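Local coordinates for protein glycine betaine/carnitine/choline ABC transporter (PDB 3O66) that probably binds glycine betaine, carnitine, choline or a related quaternary ammonium compound as the substrate-binding component of an ABC importer, at residues A[12-17]-A[64-69]; A[26-31]-A[239-244]; A[68-73]-A[110-115]; A[77-82]-A[99-104]; A[105-110]-A[224-229]. All coordinates share one frame; numbering follows the deposited sequence.

How the interactions relate
From the N terminus, strand 12-16 runs into helix 19-35, and interaction 1 closes the first loop by laying strand 65-70 beside strand 12-16. Interaction 3 starts on the same strand, sharing Val68 and Arg69, and reaches the connection that leads toward the other lobe at 110-115. Nested inside its span, interaction 4 fastens the loop at 77-82 to the end of helix 87-102. Interaction 5 crosses interaction 3, shares Tyr110, and adds edge strand 104-106 to strand 222-227. Interaction 2 closes the longest loop, from helix 19-35 to helix 236-242; it encloses interactions 3, 4 and 5 and crosses interaction 1.

Interaction 1 of 5, residues A[12-17]-A[64-69]; sequences KITALS and NISGVR
Ile13 and Ile65 stand side by side on one face of the sheet and point the same way, with CG2 of Ile13 3.9 Å from CG2 of Ile65. In both, CG1 lies beside the backbone N (chi1 -53° and -66°), which leaves CG2 anti to it, in matching poses. CG2 of Ile13 also rests against Gly67 N. On the other face Thr14 and Ser66 pair through their hydroxyls: Ser66 OG donates to Thr14 OG1 at 3.0 Å. Each hydroxyl has a further partner, since Arg69 NH1 reaches Ser66 OG in its guanidinium plane and Gln54 bonds to Thr14 OG1. The result is a buried chain of hydrogen bonds facing helix 51-60. Between the faces, Thr14 N donates to Ile65 O at 2.8 Å, and Gly67 N makes a nearly straight bond (174°) to Thr14 O. At the start of the pairing Lys12 O takes two N-H groups, from Asn64 and Ile65, while the Asn64 side chain turns back and its OD1 accepts from Lys12 N at 2.9 Å. Strand 12-16, between 43-48 and 65-70 in a sheet of order 2-1-3-5-4, fits the type II periplasmic-binding-protein lobe.

Interaction 2 of 5, residues A[26-31]-A[239-244]; sequences HMLRLL and TTINKL
Leu31 and Leu244 reach toward each other tip to tip, CD2 of Leu31 lying 3.7 Å from CG of Leu244. The same CD2 sits 3.6 Å from Thr240 O, and CG of Leu31 slides past Thr240 CG2 in the opposite direction. With its CG anti to the backbone N (chi1 -174°), Leu31 points from its helix toward segment 239-244. Leu244 CD1 then fits between two more residues of helix 19-35: it is 3.8 Å from Leu28 CD2 and 3.9 Å from the selenium of Met27, a selenomethionine here. Leu28 CD2 continues the apolar row to Ile241 CG1 at 4.1 Å. Within the alpha/beta lobe, helix 19-35 is thus joined to helix 236-242 and the residues that follow it, on one side of the central sheet, where Ile241 also leans on Ala224 and Ala226 of strand 222-227. Phe274 and Leu275 of helix 267-277 touch Met27, and Phe281 backs Leu244. Polar groups hold the far end of the contact. The aliphatic part of Lys243 passes Leu31, with CD 4.0 Å from Leu31 CD1, while its NZ forms salt bridges with Asp282 and Asp35. Asp35 also accepts from Thr240 OG1, which ties the last part of helix 19-35 to the opposite helix.

Interaction 3 of 5, residues A[68-73]-A[110-115]; sequences VRYNGT and YGFANT
Asn114 carries its CG anti to the backbone N (chi1 -170°), while Tyr70 has its ring carbon CG anti to the carbonyl carbon (chi1 -52°), and the two side chains meet obliquely. CB of Asn114 comes within 3.5 Å of CE1 of Tyr70, and the amide plane stands nearly upright to the ring, 85° away. Asn114 ND2 passes 3.8 Å from the Tyr70 hydroxyl OH without being its partner; both atoms bond instead to Glu20 of helix 19-35. Phe112 reaches the same ring from another direction, its CE1 lying near the Tyr70 ring plane, at the edge, 4.4 Å from CE1 of Tyr70. Val68 then crosses Phe112 at about a right angle, with CG2 of Val68 4.2 Å from Phe112 CZ, and the same methyl lies at the edge of the Tyr110 ring, 4.3 Å from CE2. Tyr110 OH is held by Gly67 O. The contact thus joins the end of strand 65-70 to the connection leading into the second lobe's strand 116-120. An acetate ion, probably from the crystallisation liquor, lies about 3 Å from the Asn114 side chain and may mark a pocket. Glu20 OE2, shared by the phenol and the amide, probably restrains the rotation of both.

Interaction 4 of 5, residues A[77-82]-A[99-104]; sequences GALKEA and KKKFDQ
Lys101 reaches across to Leu79 and Glu81 in segment 77-82 with its aliphatic chain, which is extended beyond CG. Its CB first lies over the centre of the neighbouring Phe102 ring, 3.9 Å above the plane. Further out, CD packs 3.9 Å from CD2 of Leu79, and CE runs on past the Leu79 carbonyl. The tip, NZ, donates to Leu79 O at 2.8 Å, approaching 18° out of the carbonyl plane. It also forms a long, weak salt bridge of 3.4 Å with OE2 of Glu81, whose chain bends at CB-CG (chi2 -71°) and crosses the lysine obliquely. The ammonium is therefore bonded to a turn carbonyl and only weakly to the Glu81 carboxylate. The turn is a type I beta turn, Gly77 to Lys80, placed just after helix 71-76, and the partner is the C-terminal end of helix 87-102; the contact joins the loop after the first helix to the end of the second at the surface of the alpha/beta lobe. Beneath the lysine, the Phe102 ring takes up the apolar side of the turn. CZ of Phe102 lies 3.4 Å from Ala78 O, which sits at the ring edge, near its plane, and CE2 is 4.0 Å from Ala78 CB. Leu79 packs beside the same ring and also touches Phe98, one helical turn before Phe102. His55 of helix 51-60 and Phe98 each meet Phe102 edge-to-face.

Interaction 5 of 5, residues A[105-110]-A[224-229]; sequences TFFDSY and AVATNE
Val225 and Phe106 form the apolar centre on one face of the sheet, CG2 of Val225 lying 3.5 Å from CD1 of the Phe106 ring as the two side chains pass at a slant. They are a non-hydrogen-bonded pair of the antiparallel strands 104-106 and 222-227, at the edge of the mixed five-stranded sheet in this binding-protein lobe. Phe106 swings its ring anti to the backbone N (chi1 -165°), where Phe98 meets it edge-to-face. On the other face Thr105 and Ala226 pack against the Phe107 ring, which has the CG2 methyl of Thr105 over its centre, 3.7 Å above the plane, and Ala226 CB at its edge, 3.9 Å from CE2. Ala224 CB rests 3.9 Å from CZ of Tyr110. Around this core the backbones lock: Thr105 and Ala226 exchange two bonds, and Phe107 N donates to Ala224 O at 3.0 Å. Beyond that bond the chains diverge, and a water bridges them, accepting from Ala224 N and donating to Asp108 O while lying over the face of the Tyr110 ring. At the opposite end the Thr105 hydroxyl OG1 donates to Asn228 OD1 across a short 2.6 Å, in the amide's carbonyl plane and on a lone pair.

Interaction 1 of 5, residues A[12-17]-A[64-69]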
# COMPACT_ATOMS: atom_id res chain seq x y z
N LYS A 12 20.17 5.18 3.48
CA LYS A 12 19.55 4.08 4.18
C LYS A 12 18.03 4.19 4.03
O LYS A 12 17.45 5.26 4.26
CB LYS A 12 19.96 4.10 5.65
CG LYS A 12 21.45 3.79 5.89
CD LYS A 12 21.84 4.22 7.30
CE LYS A 12 23.31 3.96 7.59
NZ LYS A 12 23.48 2.55 8.06
N ILE A 13 17.42 3.08 3.63
CA ILE A 13 16.03 3.00 3.26
C ILE A 13 15.28 2.15 4.29
O ILE A 13 15.57 0.93 4.46
CB ILE A 13 15.85 2.34 1.86
CG1 ILE A 13 16.74 3.05 0.82
CG2 ILE A 13 14.36 2.27 1.48
CD1 ILE A 13 16.83 2.34 -0.56
N THR A 14 14.28 2.74 4.93
CA THR A 14 13.52 1.98 5.89
C THR A 14 12.57 1.02 5.17
O THR A 14 11.96 1.38 4.12
CB THR A 14 12.66 2.85 6.80
OG1 THR A 14 11.63 3.45 6.01
CG2 THR A 14 13.48 3.89 7.48
N ALA A 15 12.45 -0.19 5.73
CA ALA A 15 11.50 -1.16 5.21
C ALA A 15 10.77 -1.85 6.34
O ALA A 15 11.37 -2.13 7.41
CB ALA A 15 12.21 -2.16 4.35
N LEU A 16 9.48 -2.11 6.11
CA LEU A 16 8.64 -2.85 7.03
C LEU A 16 8.97 -4.33 6.82
O LEU A 16 9.67 -4.68 5.87
CB LEU A 16 7.13 -2.60 6.73
CG LEU A 16 6.62 -1.15 6.80
CD1 LEU A 16 5.18 -1.08 6.31
CD2 LEU A 16 6.76 -0.56 8.22
N SER A 17 8.45 -5.20 7.69
CA SER A 17 8.57 -6.65 7.47
C SER A 17 7.67 -7.23 6.37
O SER A 17 7.72 -8.45 6.09
CB SER A 17 8.41 -7.44 8.80
OG SER A 17 7.26 -6.99 9.51
N ASN A 64 17.31 7.86 5.70
CA ASN A 64 16.90 9.06 4.98
C ASN A 64 15.93 8.86 3.84
O ASN A 64 15.57 9.84 3.18
CB ASN A 64 18.12 9.89 4.53
CG ASN A 64 19.23 9.03 3.92
OD1 ASN A 64 19.00 7.86 3.55
ND2 ASN A 64 20.43 9.59 3.83
N ILE A 65 15.52 7.60 3.60
CA ILE A 65 14.47 7.26 2.63
C ILE A 65 13.56 6.22 3.30
O ILE A 65 14.04 5.39 4.03
CB ILE A 65 15.04 6.64 1.32
CG1 ILE A 65 15.88 7.67 0.54
CG2 ILE A 65 13.93 6.03 0.44
CD1 ILE A 65 16.61 7.06 -0.69
N SER A 66 12.24 6.36 3.13
CA SER A 66 11.30 5.26 3.39
C SER A 66 10.87 4.69 2.03
O SER A 66 10.40 5.44 1.17
CB SER A 66 10.07 5.76 4.15
OG SER A 66 10.40 6.13 5.49
N GLY A 67 11.00 3.37 1.85
CA GLY A 67 10.67 2.76 0.55
C GLY A 67 9.20 3.00 0.22
O GLY A 67 8.86 3.40 -0.91
N VAL A 68 8.33 2.78 1.20
CA VAL A 68 6.89 2.94 0.98
C VAL A 68 6.23 3.47 2.24
O VAL A 68 6.49 3.01 3.36
CB VAL A 68 6.20 1.62 0.44
CG1 VAL A 68 6.24 0.54 1.47
CG2 VAL A 68 4.77 1.89 -0.02
N ARG A 69 5.42 4.51 2.03
CA ARG A 69 4.61 5.12 3.04
C ARG A 69 3.25 5.28 2.43
O ARG A 69 3.12 5.42 1.22
CB ARG A 69 5.24 6.50 3.42
CG ARG A 69 6.68 6.33 4.06
CD ARG A 69 6.65 5.82 5.53
NE ARG A 69 6.16 6.88 6.44
CZ ARG A 69 6.92 7.86 6.95
NH1 ARG A 69 8.23 7.92 6.72
NH2 ARG A 69 6.37 8.79 7.73
O HOH W 1 9.32 1.02 3.38

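Interaction 2 of 5, residues A[26-31]-A[239-244]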
# COMPACT_ATOMS: atom_id res chain seq x y z
N HIS A 26 13.89 -2.55 -2.00
CA HIS A 26 14.99 -3.11 -2.78
C HIS A 26 15.01 -2.53 -4.16
O HIS A 26 16.08 -2.42 -4.76
CB HIS A 26 14.90 -4.64 -2.87
CG HIS A 26 15.48 -5.33 -1.68
ND1 HIS A 26 16.83 -5.32 -1.40
CD2 HIS A 26 14.88 -6.00 -0.67
CE1 HIS A 26 17.04 -5.97 -0.27
NE2 HIS A 26 15.88 -6.40 0.19
N MSE A 27 13.83 -2.14 -4.67
CA MSE A 27 13.74 -1.57 -6.00
C MSE A 27 14.42 -0.21 -6.01
O MSE A 27 15.22 0.07 -6.91
CB MSE A 27 12.27 -1.50 -6.44
CG MSE A 27 12.03 -1.20 -7.87
SE MSE A 27 10.08 -1.03 -8.14
CE MSE A 27 9.47 -2.88 -7.89
N LEU A 28 14.18 0.59 -4.96
CA LEU A 28 14.87 1.89 -4.83
C LEU A 28 16.37 1.68 -4.68
O LEU A 28 17.16 2.40 -5.28
CB LEU A 28 14.34 2.70 -3.64
CG LEU A 28 12.95 3.30 -3.81
CD1 LEU A 28 12.46 3.86 -2.48
CD2 LEU A 28 12.93 4.38 -4.89
N ARG A 29 16.76 0.66 -3.91
CA ARG A 29 18.19 0.42 -3.67
C ARG A 29 18.89 0.11 -5.00
O ARG A 29 19.97 0.66 -5.31
CB ARG A 29 18.41 -0.73 -2.66
CG ARG A 29 19.86 -1.18 -2.55
CD ARG A 29 19.99 -2.39 -1.61
NE ARG A 29 19.36 -3.61 -2.15
CZ ARG A 29 19.94 -4.46 -2.99
NH1 ARG A 29 21.19 -4.25 -3.39
NH2 ARG A 29 19.28 -5.53 -3.41
N LEU A 30 18.28 -0.80 -5.76
CA LEU A 30 18.86 -1.22 -7.03
C LEU A 30 18.83 -0.12 -8.07
O LEU A 30 19.75 -0.00 -8.88
CB LEU A 30 18.20 -2.52 -7.54
CG LEU A 30 18.46 -3.80 -6.72
CD1 LEU A 30 17.38 -4.85 -7.02
CD2 LEU A 30 19.89 -4.40 -6.93
N LEU A 31 17.77 0.69 -8.05
CA LEU A 31 17.63 1.73 -9.04
C LEU A 31 18.66 2.83 -8.75
O LEU A 31 19.26 3.36 -9.68
CB LEU A 31 16.21 2.29 -9.02
CG LEU A 31 15.85 3.31 -10.08
CD1 LEU A 31 16.10 2.79 -11.50
CD2 LEU A 31 14.37 3.71 -9.88
N THR A 239 15.33 12.77 -9.07
CA THR A 239 15.05 12.29 -10.43
C THR A 239 14.95 10.77 -10.45
O THR A 239 14.03 10.21 -11.06
CB THR A 239 16.15 12.74 -11.39
OG1 THR A 239 16.18 14.17 -11.41
CG2 THR A 239 15.90 12.23 -12.79
N THR A 240 15.91 10.12 -9.79
CA THR A 240 15.87 8.65 -9.64
C THR A 240 14.57 8.13 -9.02
O THR A 240 13.85 7.30 -9.62
CB THR A 240 17.11 8.15 -8.88
OG1 THR A 240 18.28 8.42 -9.68
CG2 THR A 240 17.03 6.66 -8.65
N ILE A 241 14.24 8.63 -7.83
CA ILE A 241 13.02 8.18 -7.16
C ILE A 241 11.78 8.45 -8.03
O ILE A 241 10.93 7.57 -8.16
CB ILE A 241 12.91 8.80 -5.75
CG1 ILE A 241 14.08 8.32 -4.86
CG2 ILE A 241 11.52 8.49 -5.12
CD1 ILE A 241 14.40 9.24 -3.63
N ASN A 242 11.70 9.63 -8.63
CA ASN A 242 10.58 9.95 -9.52
C ASN A 242 10.43 9.05 -10.73
O ASN A 242 9.38 9.02 -11.34
CB ASN A 242 10.62 11.42 -9.95
CG ASN A 242 9.92 12.35 -8.95
OD1 ASN A 242 10.45 13.42 -8.63
ND2 ASN A 242 8.75 11.94 -8.45
N LYS A 243 11.46 8.28 -11.08
CA LYS A 243 11.33 7.34 -12.18
C LYS A 243 10.24 6.30 -11.87
O LYS A 243 9.65 5.76 -12.78
CB LYS A 243 12.64 6.58 -12.40
CG LYS A 243 13.70 7.25 -13.23
CD LYS A 243 14.88 6.23 -13.23
CE LYS A 243 15.65 6.29 -14.50
NZ LYS A 243 16.66 5.22 -14.60
N LEU A 244 10.00 6.03 -10.58
CA LEU A 244 9.02 5.01 -10.20
C LEU A 244 7.60 5.56 -10.05
O LEU A 244 6.68 4.79 -9.85
CB LEU A 244 9.46 4.29 -8.91
CG LEU A 244 10.77 3.45 -9.04
CD1 LEU A 244 11.09 2.73 -7.74
CD2 LEU A 244 10.65 2.44 -10.14

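Interaction 3 of 5, residues A[68-73]-A[110-115]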
# COMPACT_ATOMS: atom_id res chain seq x y z
N VAL A 68 8.33 2.78 1.20
CA VAL A 68 6.89 2.94 0.98
C VAL A 68 6.23 3.47 2.24
O VAL A 68 6.49 3.01 3.36
CB VAL A 68 6.20 1.62 0.44
CG1 VAL A 68 6.24 0.54 1.47
CG2 VAL A 68 4.77 1.89 -0.02
N ARG A 69 5.42 4.51 2.03
CA ARG A 69 4.61 5.12 3.04
C ARG A 69 3.25 5.28 2.43
O ARG A 69 3.12 5.42 1.22
CB ARG A 69 5.24 6.50 3.42
CG ARG A 69 6.68 6.33 4.06
CD ARG A 69 6.65 5.82 5.53
NE ARG A 69 6.16 6.88 6.44
CZ ARG A 69 6.92 7.86 6.95
NH1 ARG A 69 8.23 7.92 6.72
NH2 ARG A 69 6.37 8.79 7.73
N TYR A 70 2.21 5.28 3.27
CA TYR A 70 0.86 5.38 2.75
C TYR A 70 0.24 6.67 3.22
O TYR A 70 0.27 6.92 4.42
CB TYR A 70 0.05 4.18 3.21
CG TYR A 70 0.79 2.91 2.89
CD1 TYR A 70 0.62 2.28 1.66
CD2 TYR A 70 1.68 2.35 3.82
CE1 TYR A 70 1.30 1.13 1.35
CE2 TYR A 70 2.39 1.17 3.52
CZ TYR A 70 2.19 0.57 2.28
OH TYR A 70 2.86 -0.58 1.93
N ASN A 71 -0.32 7.47 2.30
CA ASN A 71 -0.68 8.85 2.69
C ASN A 71 -1.72 8.97 3.82
O ASN A 71 -1.53 9.76 4.74
CB ASN A 71 -0.94 9.80 1.52
CG ASN A 71 -2.14 9.39 0.64
OD1 ASN A 71 -2.82 8.36 0.85
ND2 ASN A 71 -2.39 10.21 -0.38
N GLY A 72 -2.78 8.16 3.78
CA GLY A 72 -3.78 8.20 4.85
C GLY A 72 -3.20 7.83 6.21
O GLY A 72 -3.65 8.33 7.24
N THR A 73 -2.19 6.96 6.22
CA THR A 73 -1.56 6.59 7.48
C THR A 73 -0.77 7.77 7.99
O THR A 73 -0.86 8.12 9.17
CB THR A 73 -0.62 5.42 7.32
OG1 THR A 73 -1.38 4.27 6.92
CG2 THR A 73 0.10 5.14 8.67
N TYR A 110 3.49 5.84 -6.27
CA TYR A 110 3.89 4.74 -7.15
C TYR A 110 2.80 4.33 -8.17
O TYR A 110 3.11 3.81 -9.24
CB TYR A 110 4.24 3.52 -6.32
CG TYR A 110 5.53 3.68 -5.55
CD1 TYR A 110 6.73 3.94 -6.22
CD2 TYR A 110 5.55 3.54 -4.15
CE1 TYR A 110 7.91 4.06 -5.52
CE2 TYR A 110 6.71 3.68 -3.42
CZ TYR A 110 7.89 3.94 -4.11
OH TYR A 110 9.04 4.06 -3.41
N GLY A 111 1.54 4.53 -7.79
CA GLY A 111 0.40 4.24 -8.67
C GLY A 111 -0.57 3.24 -8.07
O GLY A 111 -1.60 2.93 -8.66
N PHE A 112 -0.26 2.76 -6.86
CA PHE A 112 -1.18 1.88 -6.15
C PHE A 112 -1.59 2.46 -4.78
O PHE A 112 -0.93 3.36 -4.25
CB PHE A 112 -0.57 0.46 -5.97
CG PHE A 112 0.64 0.39 -5.05
CD1 PHE A 112 0.49 0.08 -3.69
CD2 PHE A 112 1.93 0.59 -5.54
CE1 PHE A 112 1.58 -0.02 -2.84
CE2 PHE A 112 3.05 0.51 -4.70
CZ PHE A 112 2.89 0.19 -3.34
N ALA A 113 -2.70 1.94 -4.26
CA ALA A 113 -3.15 2.15 -2.88
C ALA A 113 -3.28 0.81 -2.15
O ALA A 113 -3.75 -0.19 -2.74
CB ALA A 113 -4.47 2.90 -2.87
N ASN A 114 -2.84 0.78 -0.89
CA ASN A 114 -2.92 -0.37 -0.01
C ASN A 114 -3.89 -0.03 1.11
O ASN A 114 -3.52 0.63 2.10
CB ASN A 114 -1.54 -0.73 0.53
CG ASN A 114 -1.53 -2.07 1.26
OD1 ASN A 114 -2.59 -2.64 1.55
ND2 ASN A 114 -0.34 -2.57 1.56
N THR A 115 -5.15 -0.40 0.88
CA THR A 115 -6.24 -0.03 1.74
C THR A 115 -7.10 -1.25 2.08
O THR A 115 -7.04 -2.27 1.39
CB THR A 115 -7.14 1.05 1.08
OG1 THR A 115 -8.26 1.32 1.94
CG2 THR A 115 -7.65 0.59 -0.32

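Interaction 4 of 5, residues A[77-82]-A[99-104]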
# COMPACT_ATOMS: atom_id res chain seq x y z
N GLY A 77 -1.34 10.03 11.27
CA GLY A 77 -0.33 9.57 12.19
C GLY A 77 0.70 10.67 12.38
O GLY A 77 0.49 11.58 13.18
N ALA A 78 1.79 10.60 11.62
CA ALA A 78 2.90 11.52 11.80
C ALA A 78 2.48 13.00 11.75
O ALA A 78 2.91 13.81 12.58
CB ALA A 78 3.98 11.22 10.77
N LEU A 79 1.61 13.35 10.79
CA LEU A 79 1.19 14.74 10.63
C LEU A 79 0.15 15.19 11.65
O LEU A 79 -0.05 16.39 11.83
CB LEU A 79 0.70 15.00 9.21
CG LEU A 79 1.79 14.95 8.14
CD1 LEU A 79 1.19 15.24 6.77
CD2 LEU A 79 2.91 15.98 8.50
N LYS A 80 -0.51 14.23 12.31
CA LYS A 80 -1.50 14.54 13.36
C LYS A 80 -2.70 15.34 12.85
O LYS A 80 -3.28 16.13 13.61
CB LYS A 80 -0.85 15.32 14.52
CG LYS A 80 0.00 14.53 15.51
CD LYS A 80 0.89 15.48 16.32
CE LYS A 80 0.82 15.23 17.83
NZ LYS A 80 1.92 14.38 18.36
N GLU A 81 -3.07 15.15 11.58
CA GLU A 81 -4.14 15.95 10.96
C GLU A 81 -5.42 15.12 10.87
O GLU A 81 -5.40 13.92 11.10
CB GLU A 81 -3.74 16.47 9.57
CG GLU A 81 -2.50 17.39 9.53
CD GLU A 81 -2.73 18.80 10.12
OE1 GLU A 81 -3.87 19.11 10.55
OE2 GLU A 81 -1.78 19.60 10.14
N ALA A 82 -6.53 15.78 10.53
CA ALA A 82 -7.78 15.09 10.28
C ALA A 82 -7.71 14.31 8.95
O ALA A 82 -7.02 14.74 8.03
CB ALA A 82 -8.92 16.11 10.26
N LYS A 99 6.70 18.46 3.93
CA LYS A 99 7.60 19.55 3.65
C LYS A 99 7.73 20.52 4.82
O LYS A 99 8.84 20.84 5.27
CB LYS A 99 7.07 20.29 2.41
CG LYS A 99 8.08 21.03 1.62
CD LYS A 99 7.40 22.01 0.62
CE LYS A 99 6.89 21.31 -0.62
NZ LYS A 99 6.22 22.31 -1.50
N LYS A 100 6.61 21.01 5.32
CA LYS A 100 6.65 22.07 6.33
C LYS A 100 6.97 21.59 7.75
O LYS A 100 7.65 22.28 8.49
CB LYS A 100 5.37 22.90 6.30
CG LYS A 100 5.44 24.14 5.40
CD LYS A 100 5.82 23.79 3.96
CE LYS A 100 5.47 24.93 2.97
NZ LYS A 100 6.57 25.92 2.72
N LYS A 101 6.49 20.40 8.11
CA LYS A 101 6.72 19.88 9.46
C LYS A 101 8.04 19.13 9.60
O LYS A 101 8.66 19.19 10.65
CB LYS A 101 5.57 18.98 9.92
CG LYS A 101 4.30 19.76 10.20
CD LYS A 101 3.31 18.92 11.03
CE LYS A 101 2.11 19.76 11.44
NZ LYS A 101 0.98 18.94 11.98
N PHE A 102 8.44 18.42 8.55
CA PHE A 102 9.56 17.48 8.66
C PHE A 102 10.68 17.67 7.64
O PHE A 102 11.64 16.87 7.62
CB PHE A 102 9.03 16.04 8.46
CG PHE A 102 7.87 15.68 9.34
CD1 PHE A 102 7.92 15.87 10.72
CD2 PHE A 102 6.73 15.07 8.79
CE1 PHE A 102 6.84 15.50 11.55
CE2 PHE A 102 5.67 14.69 9.58
CZ PHE A 102 5.72 14.91 10.97
N ASP A 103 10.56 18.69 6.78
CA ASP A 103 11.57 18.93 5.74
C ASP A 103 11.82 17.66 4.90
O ASP A 103 12.98 17.24 4.68
CB ASP A 103 12.89 19.44 6.36
CG ASP A 103 13.89 19.88 5.30
OD1 ASP A 103 13.44 20.44 4.26
OD2 ASP A 103 15.12 19.69 5.52
N GLN A 104 10.71 17.04 4.49
CA GLN A 104 10.76 15.79 3.71
C GLN A 104 9.86 15.90 2.49
O GLN A 104 8.84 16.60 2.49
CB GLN A 104 10.33 14.59 4.54
CG GLN A 104 11.29 14.26 5.71
CD GLN A 104 10.71 13.20 6.66
OE1 GLN A 104 9.71 12.55 6.36
NE2 GLN A 104 11.35 13.05 7.82

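Interaction 5 of 5, residues A[105-110]-A[224-229]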
# COMPACT_ATOMS: atom_id res chain seq x y z
N THR A 105 10.24 15.15 1.45
CA THR A 105 9.45 15.06 0.25
C THR A 105 8.67 13.75 0.30
O THR A 105 9.26 12.64 0.30
CB THR A 105 10.34 15.14 -0.99
OG1 THR A 105 10.90 16.46 -1.07
CG2 THR A 105 9.54 14.82 -2.27
N PHE A 106 7.35 13.88 0.35
CA PHE A 106 6.47 12.71 0.21
C PHE A 106 6.16 12.67 -1.29
O PHE A 106 5.44 13.54 -1.77
CB PHE A 106 5.21 12.89 1.10
CG PHE A 106 4.40 11.63 1.33
CD1 PHE A 106 4.36 11.04 2.59
CD2 PHE A 106 3.66 11.06 0.28
CE1 PHE A 106 3.60 9.88 2.82
CE2 PHE A 106 2.88 9.92 0.50
CZ PHE A 106 2.86 9.33 1.78
N PHE A 107 6.71 11.69 -2.02
CA PHE A 107 6.62 11.69 -3.50
C PHE A 107 5.21 11.45 -3.99
O PHE A 107 4.34 10.98 -3.24
CB PHE A 107 7.59 10.66 -4.11
CG PHE A 107 9.03 11.11 -4.08
CD1 PHE A 107 9.63 11.66 -5.22
CD2 PHE A 107 9.77 11.03 -2.89
CE1 PHE A 107 10.95 12.09 -5.19
CE2 PHE A 107 11.10 11.47 -2.84
CZ PHE A 107 11.69 11.99 -3.99
N ASP A 108 4.97 11.83 -5.24
CA ASP A 108 3.76 11.39 -5.95
C ASP A 108 3.71 9.85 -5.88
O ASP A 108 4.74 9.21 -5.79
CB ASP A 108 3.76 11.85 -7.39
CG ASP A 108 3.46 13.35 -7.54
OD1 ASP A 108 3.07 14.02 -6.56
OD2 ASP A 108 3.61 13.86 -8.67
N SER A 109 2.51 9.29 -5.93
CA SER A 109 2.35 7.86 -5.73
C SER A 109 3.00 6.97 -6.75
O SER A 109 3.08 7.31 -7.96
CB SER A 109 0.86 7.51 -5.60
OG SER A 109 0.66 6.10 -5.44
N TYR A 110 3.49 5.84 -6.27
CA TYR A 110 3.89 4.74 -7.15
C TYR A 110 2.80 4.33 -8.17
O TYR A 110 3.11 3.81 -9.24
CB TYR A 110 4.24 3.52 -6.32
CG TYR A 110 5.53 3.68 -5.55
CD1 TYR A 110 6.73 3.94 -6.22
CD2 TYR A 110 5.55 3.54 -4.15
CE1 TYR A 110 7.91 4.06 -5.52
CE2 TYR A 110 6.71 3.68 -3.42
CZ TYR A 110 7.89 3.94 -4.11
OH TYR A 110 9.04 4.06 -3.41
N ALA A 224 7.20 6.80 -2.07
CA ALA A 224 8.47 6.95 -1.38
C ALA A 224 8.45 8.25 -0.55
O ALA A 224 7.73 9.15 -0.90
CB ALA A 224 9.57 7.06 -2.41
N VAL A 225 9.24 8.29 0.53
CA VAL A 225 9.60 9.54 1.25
C VAL A 225 11.13 9.62 1.32
O VAL A 225 11.80 8.62 1.50
CB VAL A 225 8.98 9.55 2.66
CG1 VAL A 225 9.46 10.82 3.52
CG2 VAL A 225 7.45 9.49 2.56
N ALA A 226 11.67 10.83 1.15
CA ALA A 226 13.09 11.07 1.32
C ALA A 226 13.22 12.37 2.12
O ALA A 226 12.39 13.29 1.98
CB ALA A 226 13.79 11.18 -0.02
N THR A 227 14.24 12.47 2.97
CA THR A 227 14.52 13.77 3.63
C THR A 227 15.05 14.75 2.60
O THR A 227 15.76 14.37 1.63
CB THR A 227 15.53 13.64 4.76
OG1 THR A 227 16.79 13.24 4.22
CG2 THR A 227 15.03 12.64 5.80
N ASN A 228 14.71 16.01 2.78
CA ASN A 228 15.23 17.03 1.87
C ASN A 228 16.73 17.31 2.09
O ASN A 228 17.43 17.74 1.15
CB ASN A 228 14.34 18.29 1.90
CG ASN A 228 12.97 18.02 1.29
OD1 ASN A 228 12.83 17.10 0.47
ND2 ASN A 228 11.96 18.77 1.70
N GLU A 229 17.23 16.99 3.29
CA GLU A 229 18.68 17.04 3.54
C GLU A 229 19.39 16.12 2.53
O GLU A 229 20.37 16.53 1.91
CB GLU A 229 19.02 16.64 4.98
CG GLU A 229 20.54 16.64 5.27
CD GLU A 229 20.91 16.16 6.69
OE1 GLU A 229 20.08 15.48 7.34
OE2 GLU A 229 22.05 16.44 7.15
O HOH W 2 6.69 7.25 -4.82